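Local coordinates for protein Rubredoxin\:oxygen oxidoreductase (PDB 1E5D) that catalyses the four-electron reduction of one oxygen molecule to two water molecules, using a diiron centre and a flavin mononucleotide cofactor, at residues V322-K330 with L355-G363. Residues are numbered along the deposited sequence; the frame is centred on the assembly and turned at random.
Sequences VAGTLQYIK and LAEWLTGMG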
# COMPACT_ATOMS: atom_id res chain seq x y z
N VAL A 322 2.04 1.66 -5.72
CA VAL A 322 1.38 1.71 -7.02
C VAL A 322 0.59 0.42 -7.25
O VAL A 322 -0.55 0.42 -7.70
CB VAL A 322 2.38 1.94 -8.16
CG1 VAL A 322 1.65 1.91 -9.49
CG2 VAL A 322 3.09 3.27 -7.96
N ALA A 323 1.22 -0.70 -6.93
CA ALA A 323 0.55 -1.99 -7.03
C ALA A 323 -0.70 -2.04 -6.17
O ALA A 323 -1.76 -2.49 -6.62
CB ALA A 323 1.50 -3.12 -6.62
N GLY A 324 -0.60 -1.60 -4.91
CA GLY A 324 -1.76 -1.64 -4.03
C GLY A 324 -2.92 -0.81 -4.55
O GLY A 324 -4.09 -1.20 -4.46
N THR A 325 -2.60 0.36 -5.10
CA THR A 325 -3.63 1.24 -5.64
C THR A 325 -4.28 0.67 -6.89
O THR A 325 -5.49 0.77 -7.10
CB THR A 325 -3.00 2.61 -5.98
OG1 THR A 325 -2.47 3.13 -4.74
CG2 THR A 325 -4.03 3.59 -6.51
N LEU A 326 -3.46 0.06 -7.74
CA LEU A 326 -4.04 -0.57 -8.93
C LEU A 326 -4.93 -1.73 -8.51
O LEU A 326 -6.02 -1.91 -9.07
CB LEU A 326 -2.95 -1.02 -9.90
CG LEU A 326 -2.31 0.13 -10.69
CD1 LEU A 326 -1.02 -0.33 -11.33
CD2 LEU A 326 -3.30 0.65 -11.72
N GLN A 327 -4.48 -2.51 -7.53
CA GLN A 327 -5.32 -3.60 -7.04
C GLN A 327 -6.68 -3.06 -6.60
O GLN A 327 -7.72 -3.56 -6.99
CB GLN A 327 -4.69 -4.36 -5.86
CG GLN A 327 -5.50 -5.57 -5.42
CD GLN A 327 -5.69 -6.55 -6.57
OE1 GLN A 327 -4.70 -7.14 -7.03
NE2 GLN A 327 -6.92 -6.70 -7.05
N TYR A 328 -6.63 -2.01 -5.78
CA TYR A 328 -7.86 -1.40 -5.29
C TYR A 328 -8.74 -1.00 -6.47
O TYR A 328 -9.92 -1.31 -6.52
CB TYR A 328 -7.55 -0.16 -4.46
CG TYR A 328 -8.75 0.48 -3.80
CD1 TYR A 328 -9.35 -0.13 -2.71
CD2 TYR A 328 -9.27 1.69 -4.24
CE1 TYR A 328 -10.44 0.44 -2.08
CE2 TYR A 328 -10.37 2.26 -3.61
CZ TYR A 328 -10.95 1.63 -2.53
OH TYR A 328 -12.04 2.18 -1.90
N ILE A 329 -8.11 -0.32 -7.42
CA ILE A 329 -8.86 0.24 -8.53
C ILE A 329 -9.45 -0.85 -9.42
O ILE A 329 -10.62 -0.79 -9.81
CB ILE A 329 -7.99 1.18 -9.37
CG1 ILE A 329 -7.51 2.41 -8.58
CG2 ILE A 329 -8.73 1.60 -10.63
CD1 ILE A 329 -6.62 3.29 -9.44
N LYS A 330 -8.65 -1.86 -9.72
CA LYS A 330 -9.12 -2.94 -10.58
C LYS A 330 -10.40 -3.57 -10.03
O LYS A 330 -11.32 -3.89 -10.78
CB LYS A 330 -8.03 -3.99 -10.74
CG LYS A 330 -8.49 -5.28 -11.41
CD LYS A 330 -7.29 -6.19 -11.62
CE LYS A 330 -7.70 -7.54 -12.21
NZ LYS A 330 -7.52 -7.54 -13.69
N LEU A 355 2.69 -2.02 -15.97
CA LEU A 355 1.58 -1.07 -15.85
C LEU A 355 0.60 -1.27 -16.99
O LEU A 355 -0.61 -1.30 -16.80
CB LEU A 355 2.11 0.36 -15.79
CG LEU A 355 2.90 0.64 -14.50
CD1 LEU A 355 3.60 1.99 -14.57
CD2 LEU A 355 1.97 0.55 -13.31
N ALA A 356 1.15 -1.43 -18.19
CA ALA A 356 0.34 -1.67 -19.39
C ALA A 356 -0.54 -2.90 -19.21
O ALA A 356 -1.73 -2.84 -19.51
CB ALA A 356 1.21 -1.82 -20.62
N GLU A 357 0.02 -3.99 -18.71
CA GLU A 357 -0.79 -5.20 -18.51
C GLU A 357 -1.95 -4.93 -17.55
O GLU A 357 -3.04 -5.48 -17.70
CB GLU A 357 0.07 -6.34 -17.98
CG GLU A 357 -0.49 -7.73 -18.21
CD GLU A 357 0.58 -8.72 -18.66
OE1 GLU A 357 1.76 -8.56 -18.28
OE2 GLU A 357 0.23 -9.67 -19.40
N TRP A 358 -1.69 -4.08 -16.56
CA TRP A 358 -2.71 -3.74 -15.58
C TRP A 358 -3.83 -2.94 -16.24
O TRP A 358 -5.01 -3.26 -16.10
CB TRP A 358 -2.14 -2.91 -14.44
CG TRP A 358 -1.52 -3.59 -13.28
CD1 TRP A 358 -0.19 -3.85 -13.09
CD2 TRP A 358 -2.19 -4.11 -12.12
NE1 TRP A 358 0.01 -4.50 -11.89
CE2 TRP A 358 -1.21 -4.67 -11.28
CE3 TRP A 358 -3.53 -4.15 -11.72
CZ2 TRP A 358 -1.54 -5.26 -10.06
CZ3 TRP A 358 -3.85 -4.75 -10.51
CH2 TRP A 358 -2.85 -5.30 -9.69
N LEU A 359 -3.44 -1.88 -16.96
CA LEU A 359 -4.46 -1.03 -17.57
C LEU A 359 -5.30 -1.82 -18.57
O LEU A 359 -6.52 -1.83 -18.50
CB LEU A 359 -3.79 0.19 -18.23
CG LEU A 359 -3.03 1.09 -17.26
CD1 LEU A 359 -2.69 2.42 -17.92
CD2 LEU A 359 -3.82 1.31 -15.98
N THR A 360 -4.62 -2.48 -19.49
CA THR A 360 -5.28 -3.33 -20.48
C THR A 360 -6.17 -4.36 -19.80
O THR A 360 -7.30 -4.62 -20.20
CB THR A 360 -4.24 -4.04 -21.37
OG1 THR A 360 -3.53 -3.05 -22.13
CG2 THR A 360 -4.94 -4.95 -22.37
N GLY A 361 -5.70 -4.97 -18.71
CA GLY A 361 -6.52 -5.96 -18.04
C GLY A 361 -7.77 -5.36 -17.43
O GLY A 361 -8.73 -6.07 -17.11
N MET A 362 -7.81 -4.04 -17.26
CA MET A 362 -8.97 -3.40 -16.66
C MET A 362 -9.93 -2.93 -17.76
O MET A 362 -10.97 -2.35 -17.46
CB MET A 362 -8.59 -2.20 -15.81
CG MET A 362 -8.00 -2.54 -14.45
SD MET A 362 -7.46 -1.07 -13.56
CE MET A 362 -5.68 -1.31 -13.57
N GLY A 363 -9.51 -3.21 -18.99
CA GLY A 363 -10.28 -2.88 -20.16
C GLY A 363 -10.08 -1.45 -20.60
O GLY A 363 -10.89 -0.88 -21.33
O HOH W 1 -5.45 -5.74 -14.84
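L326 and W358 form the heart of this helix-helix contact. The indole enters as a knob among A323, L326, Q327 and K330, and L326 CB lies over one face of the W358 six-membered ring, 3.8 Å from its centroid and 18° off the ring normal, a CH-pi contact. L326 CD1 lies over the five-membered ring of W358, on the same face as CB, and also reaches L355 CD2 at 3.7 Å, while L326 CD2 meets M362 CE at 3.6 Å. V322 CG1 touches the same L355 CD2, the two side chains crossing at about a right angle. On this side the packing is close and entirely apolar, and L326, L355 and V322 are buried.

The other side is looser and mixed, aliphatic and polar, and opens to solvent at K330. Q327, its chain bent at chi2, brings OE1 to the edge of the indole, 3.7 Å from W358 CH2 and in the ring plane, the amide turned steeply (68°) to the ring. K330, extended as far as CE, crosses the indole at about a right angle, its CD 3.9 Å from W358 CZ3, while its backbone and CB rest against M362 SD and CG. No direct hydrogen bond joins the helices; instead a water accepts from K330 NZ at 3.0 Å and donates to W358 O, near the helix end where G363, with positive phi, completes a Schellman motif.

The two helices run nearly parallel, 11° apart, on one face of the parallel sheet of the flavodoxin-like domain. V322, L355 and L359 rest on V309 of strand 306-310, and L326 and I329 on F258 of strand 254-259. Helix 294-302 flanks helix 320-331, and the second subunit packs against A323, Q327 and Y328.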